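Local coordinates for protein manganese-dependent ADP-ribose/CDP-alcohol diphosphatase (Danio rerio, PDB 2NXF) that probably hydrolyses ADP-ribose and CDP-alcohols such as CDP-choline at a dinuclear metal centre, at residues 271-285 and 306-319. Numbering follows the deposited sequence.
Sequences RCTDSSGAQHITLEG and MVMKGRGRVEDLTI
Arg271 hydrogen-bonds across the two hairpins: NH2 gives a bond of 2.9 Å (N-H...O 153°) to Glu315 O, and NH1 reaches the same oxygen at 3.2 Å. Both nitrogens approach from one face of the carbonyl plane, and Glu315 O itself lies in the guanidinium plane; NH1 also bonds weakly to Asp316 O. A bend at chi3 (60°) turns the guanidinium toward these carbonyls, while Leu317 CD2 lies 3.8 Å above the guanidinium plane, offset toward its rim. A leucine in place of Arg271 has neither N-H donor, and the backbone at 315-316 would probably be held less firmly against the facing hairpin. A second polar link is indirect: water 1 donates to Glu284 OE2 and accepts from Glu315 N. Nearby, Glu284 CB sits over a face of the Arg313 guanidinium, whose NH1 and NH2 bond to Thr289 and His267 O. Apolar contacts fill the middle, where Ile281 CG1 meets Leu317 CD2 tip to tip at 3.8 Å and Gln279 CB packs on Ile319 CD1 at 3.7 Å. The strand axes of 279-282 and 317-319 lie 9.6 Å apart without backbone pairing, as expected for facing sheets, here the two beta sheets of the calcineurin-like metallophosphoesterase sandwich, with Gly285 close to the zinc site.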
# COMPACT_ATOMS: atom_id res chain seq x y z
N ARG A 271 -3.10 -13.52 2.28
CA ARG A 271 -4.06 -13.53 1.18
C ARG A 271 -5.28 -14.32 1.57
O ARG A 271 -5.19 -15.30 2.32
CB ARG A 271 -3.45 -14.14 -0.08
CG ARG A 271 -2.86 -15.55 0.13
CD ARG A 271 -2.12 -16.02 -1.10
NE ARG A 271 -0.99 -15.14 -1.44
CZ ARG A 271 -0.24 -15.29 -2.53
NH1 ARG A 271 -0.53 -16.29 -3.38
NH2 ARG A 271 0.76 -14.45 -2.77
N CYS A 272 -6.43 -13.92 1.04
CA CYS A 272 -7.67 -14.68 1.25
C CYS A 272 -8.73 -14.17 0.29
O CYS A 272 -8.61 -13.08 -0.25
CB CYS A 272 -8.18 -14.53 2.68
SG CYS A 272 -8.55 -12.83 3.09
N THR A 273 -9.77 -14.97 0.11
CA THR A 273 -10.93 -14.56 -0.67
C THR A 273 -12.04 -14.24 0.32
O THR A 273 -12.34 -15.06 1.21
CB THR A 273 -11.37 -15.71 -1.60
OG1 THR A 273 -10.23 -16.21 -2.30
CG2 THR A 273 -12.41 -15.22 -2.60
N ASP A 274 -12.65 -13.07 0.19
CA ASP A 274 -13.80 -12.71 1.01
C ASP A 274 -15.01 -13.56 0.60
O ASP A 274 -15.03 -14.10 -0.50
CB ASP A 274 -14.15 -11.23 0.88
CG ASP A 274 -15.24 -10.82 1.86
OD1 ASP A 274 -14.92 -10.68 3.05
OD2 ASP A 274 -16.42 -10.69 1.45
N SER A 275 -16.01 -13.68 1.48
CA SER A 275 -17.25 -14.38 1.11
C SER A 275 -17.93 -13.80 -0.15
O SER A 275 -18.65 -14.52 -0.85
CB SER A 275 -18.24 -14.47 2.29
OG SER A 275 -18.58 -13.17 2.77
N SER A 276 -17.67 -12.52 -0.43
CA SER A 276 -18.15 -11.85 -1.65
C SER A 276 -17.47 -12.35 -2.93
O SER A 276 -17.99 -12.14 -4.03
CB SER A 276 -17.95 -10.33 -1.54
OG SER A 276 -16.57 -9.98 -1.70
N GLY A 277 -16.30 -12.98 -2.80
CA GLY A 277 -15.51 -13.42 -3.96
C GLY A 277 -14.31 -12.53 -4.25
O GLY A 277 -13.41 -12.91 -5.00
N ALA A 278 -14.29 -11.34 -3.66
CA ALA A 278 -13.17 -10.41 -3.83
C ALA A 278 -11.91 -11.00 -3.21
O ALA A 278 -11.96 -11.57 -2.13
CB ALA A 278 -13.48 -9.08 -3.21
N GLN A 279 -10.80 -10.87 -3.91
CA GLN A 279 -9.53 -11.38 -3.42
C GLN A 279 -8.78 -10.28 -2.67
O GLN A 279 -8.65 -9.17 -3.19
CB GLN A 279 -8.71 -11.84 -4.62
CG GLN A 279 -7.31 -12.25 -4.32
CD GLN A 279 -7.24 -13.66 -3.79
OE1 GLN A 279 -7.72 -14.59 -4.45
NE2 GLN A 279 -6.64 -13.83 -2.61
N HIS A 280 -8.30 -10.59 -1.47
CA HIS A 280 -7.40 -9.68 -0.75
C HIS A 280 -5.99 -10.23 -0.82
O HIS A 280 -5.78 -11.42 -0.59
CB HIS A 280 -7.86 -9.50 0.69
CG HIS A 280 -9.16 -8.76 0.78
ND1 HIS A 280 -9.23 -7.43 1.11
CD2 HIS A 280 -10.43 -9.14 0.46
CE1 HIS A 280 -10.48 -7.02 1.04
NE2 HIS A 280 -11.23 -8.04 0.65
N ILE A 281 -5.06 -9.35 -1.19
CA ILE A 281 -3.66 -9.74 -1.31
C ILE A 281 -2.82 -8.76 -0.50
O ILE A 281 -2.90 -7.54 -0.72
CB ILE A 281 -3.17 -9.71 -2.78
CG1 ILE A 281 -4.07 -10.58 -3.67
CG2 ILE A 281 -1.69 -10.16 -2.88
CD1 ILE A 281 -3.90 -10.28 -5.16
N THR A 282 -2.04 -9.27 0.44
CA THR A 282 -1.08 -8.45 1.17
C THR A 282 0.31 -8.90 0.76
O THR A 282 0.70 -10.02 1.05
CB THR A 282 -1.28 -8.56 2.70
OG1 THR A 282 -2.64 -8.25 3.02
CG2 THR A 282 -0.33 -7.58 3.46
N LEU A 283 1.02 -8.04 0.05
CA LEU A 283 2.32 -8.40 -0.49
C LEU A 283 3.39 -8.47 0.58
O LEU A 283 3.50 -7.58 1.43
CB LEU A 283 2.75 -7.38 -1.54
CG LEU A 283 1.95 -7.37 -2.84
CD1 LEU A 283 2.36 -6.14 -3.65
CD2 LEU A 283 2.21 -8.67 -3.63
N GLU A 284 4.16 -9.56 0.54
CA GLU A 284 5.36 -9.72 1.38
C GLU A 284 6.30 -8.54 1.17
O GLU A 284 6.43 -8.05 0.04
CB GLU A 284 6.07 -11.03 1.02
CG GLU A 284 5.31 -12.30 1.49
CD GLU A 284 4.11 -12.73 0.62
OE1 GLU A 284 3.85 -12.15 -0.46
OE2 GLU A 284 3.40 -13.68 1.02
N GLY A 285 6.96 -8.10 2.24
CA GLY A 285 7.73 -6.85 2.16
C GLY A 285 9.19 -7.09 1.79
O GLY A 285 9.86 -7.98 2.34
N MSE A 306 -7.12 -13.06 -13.63
CA MSE A 306 -5.89 -12.35 -13.35
C MSE A 306 -4.90 -13.38 -12.82
O MSE A 306 -5.25 -14.21 -11.98
CB MSE A 306 -6.10 -11.26 -12.31
CG MSE A 306 -4.81 -10.68 -11.80
SE MSE A 306 -5.09 -9.28 -10.49
CE MSE A 306 -3.78 -9.88 -9.22
N VAL A 307 -3.68 -13.33 -13.33
CA VAL A 307 -2.61 -14.22 -12.86
C VAL A 307 -1.50 -13.38 -12.28
O VAL A 307 -1.03 -12.44 -12.91
CB VAL A 307 -2.05 -15.09 -13.99
CG1 VAL A 307 -0.91 -15.96 -13.46
CG2 VAL A 307 -3.16 -15.95 -14.63
N MSE A 308 -1.10 -13.66 -11.04
CA MSE A 308 -0.01 -12.93 -10.43
C MSE A 308 1.15 -13.90 -10.31
O MSE A 308 0.99 -14.96 -9.70
CB MSE A 308 -0.40 -12.40 -9.04
CG MSE A 308 0.73 -11.59 -8.38
SE MSE A 308 0.25 -10.83 -6.66
CE MSE A 308 0.42 -12.43 -5.58
N LYS A 309 2.29 -13.53 -10.90
CA LYS A 309 3.50 -14.35 -10.85
C LYS A 309 4.44 -13.75 -9.82
O LYS A 309 4.97 -12.64 -10.01
CB LYS A 309 4.16 -14.38 -12.24
CG LYS A 309 3.29 -14.98 -13.36
CD LYS A 309 2.95 -16.44 -13.14
CE LYS A 309 4.17 -17.32 -13.33
NZ LYS A 309 3.87 -18.77 -13.19
N GLY A 310 4.60 -14.45 -8.70
CA GLY A 310 5.41 -13.95 -7.59
C GLY A 310 6.78 -14.57 -7.63
O GLY A 310 6.98 -15.63 -8.24
N ARG A 311 7.74 -13.87 -7.01
CA ARG A 311 9.10 -14.36 -6.85
C ARG A 311 9.45 -14.45 -5.39
O ARG A 311 9.04 -13.60 -4.59
CB ARG A 311 10.10 -13.40 -7.51
CG ARG A 311 10.20 -13.50 -9.01
CD ARG A 311 8.96 -13.03 -9.76
NE ARG A 311 9.37 -12.59 -11.10
CZ ARG A 311 8.62 -11.87 -11.92
NH1 ARG A 311 7.38 -11.52 -11.57
NH2 ARG A 311 9.12 -11.49 -13.08
N GLY A 312 10.25 -15.47 -5.06
CA GLY A 312 10.81 -15.61 -3.73
C GLY A 312 9.72 -15.85 -2.70
O GLY A 312 9.08 -16.91 -2.73
N ARG A 313 9.53 -14.88 -1.81
CA ARG A 313 8.55 -15.00 -0.73
C ARG A 313 7.10 -14.83 -1.20
O ARG A 313 6.17 -15.17 -0.45
CB ARG A 313 8.86 -13.98 0.38
CG ARG A 313 10.24 -14.20 0.98
CD ARG A 313 10.54 -13.18 2.06
NE ARG A 313 9.49 -13.12 3.06
CZ ARG A 313 8.95 -12.01 3.54
NH1 ARG A 313 9.34 -10.80 3.14
NH2 ARG A 313 7.99 -12.12 4.45
N VAL A 314 6.91 -14.29 -2.41
CA VAL A 314 5.55 -14.05 -2.93
C VAL A 314 5.10 -15.25 -3.78
O VAL A 314 5.72 -15.57 -4.81
CB VAL A 314 5.48 -12.80 -3.81
CG1 VAL A 314 4.03 -12.60 -4.33
CG2 VAL A 314 5.98 -11.57 -3.07
N GLU A 315 4.03 -15.93 -3.36
CA GLU A 315 3.54 -17.08 -4.13
C GLU A 315 2.63 -16.61 -5.27
O GLU A 315 1.98 -15.57 -5.16
CB GLU A 315 2.75 -18.05 -3.24
CG GLU A 315 3.63 -18.99 -2.39
CD GLU A 315 4.32 -20.09 -3.21
OE1 GLU A 315 3.63 -21.03 -3.71
OE2 GLU A 315 5.57 -20.01 -3.31
N ASP A 316 2.59 -17.40 -6.35
CA ASP A 316 1.67 -17.09 -7.46
C ASP A 316 0.22 -17.13 -6.96
O ASP A 316 -0.09 -17.79 -5.97
CB ASP A 316 1.76 -18.13 -8.59
CG ASP A 316 3.09 -18.12 -9.34
OD1 ASP A 316 3.96 -17.26 -9.09
OD2 ASP A 316 3.25 -19.02 -10.20
N LEU A 317 -0.67 -16.51 -7.73
CA LEU A 317 -2.09 -16.52 -7.43
C LEU A 317 -2.85 -16.31 -8.72
O LEU A 317 -2.43 -15.50 -9.55
CB LEU A 317 -2.41 -15.39 -6.44
CG LEU A 317 -3.76 -15.28 -5.76
CD1 LEU A 317 -4.23 -16.59 -5.14
CD2 LEU A 317 -3.61 -14.21 -4.69
N THR A 318 -3.96 -17.02 -8.87
CA THR A 318 -4.86 -16.80 -10.00
C THR A 318 -6.24 -16.46 -9.46
O THR A 318 -6.76 -17.15 -8.57
CB THR A 318 -4.91 -18.02 -10.96
OG1 THR A 318 -3.60 -18.27 -11.49
CG2 THR A 318 -5.88 -17.78 -12.13
N ILE A 319 -6.84 -15.39 -9.97
CA ILE A 319 -8.23 -15.07 -9.66
C ILE A 319 -9.06 -15.28 -10.92
O ILE A 319 -8.85 -14.61 -11.91
CB ILE A 319 -8.44 -13.60 -9.22
CG1 ILE A 319 -7.42 -13.17 -8.17
CG2 ILE A 319 -9.92 -13.40 -8.77
CD1 ILE A 319 -7.29 -11.64 -8.07
O HOH W 1 3.04 -15.73 -0.64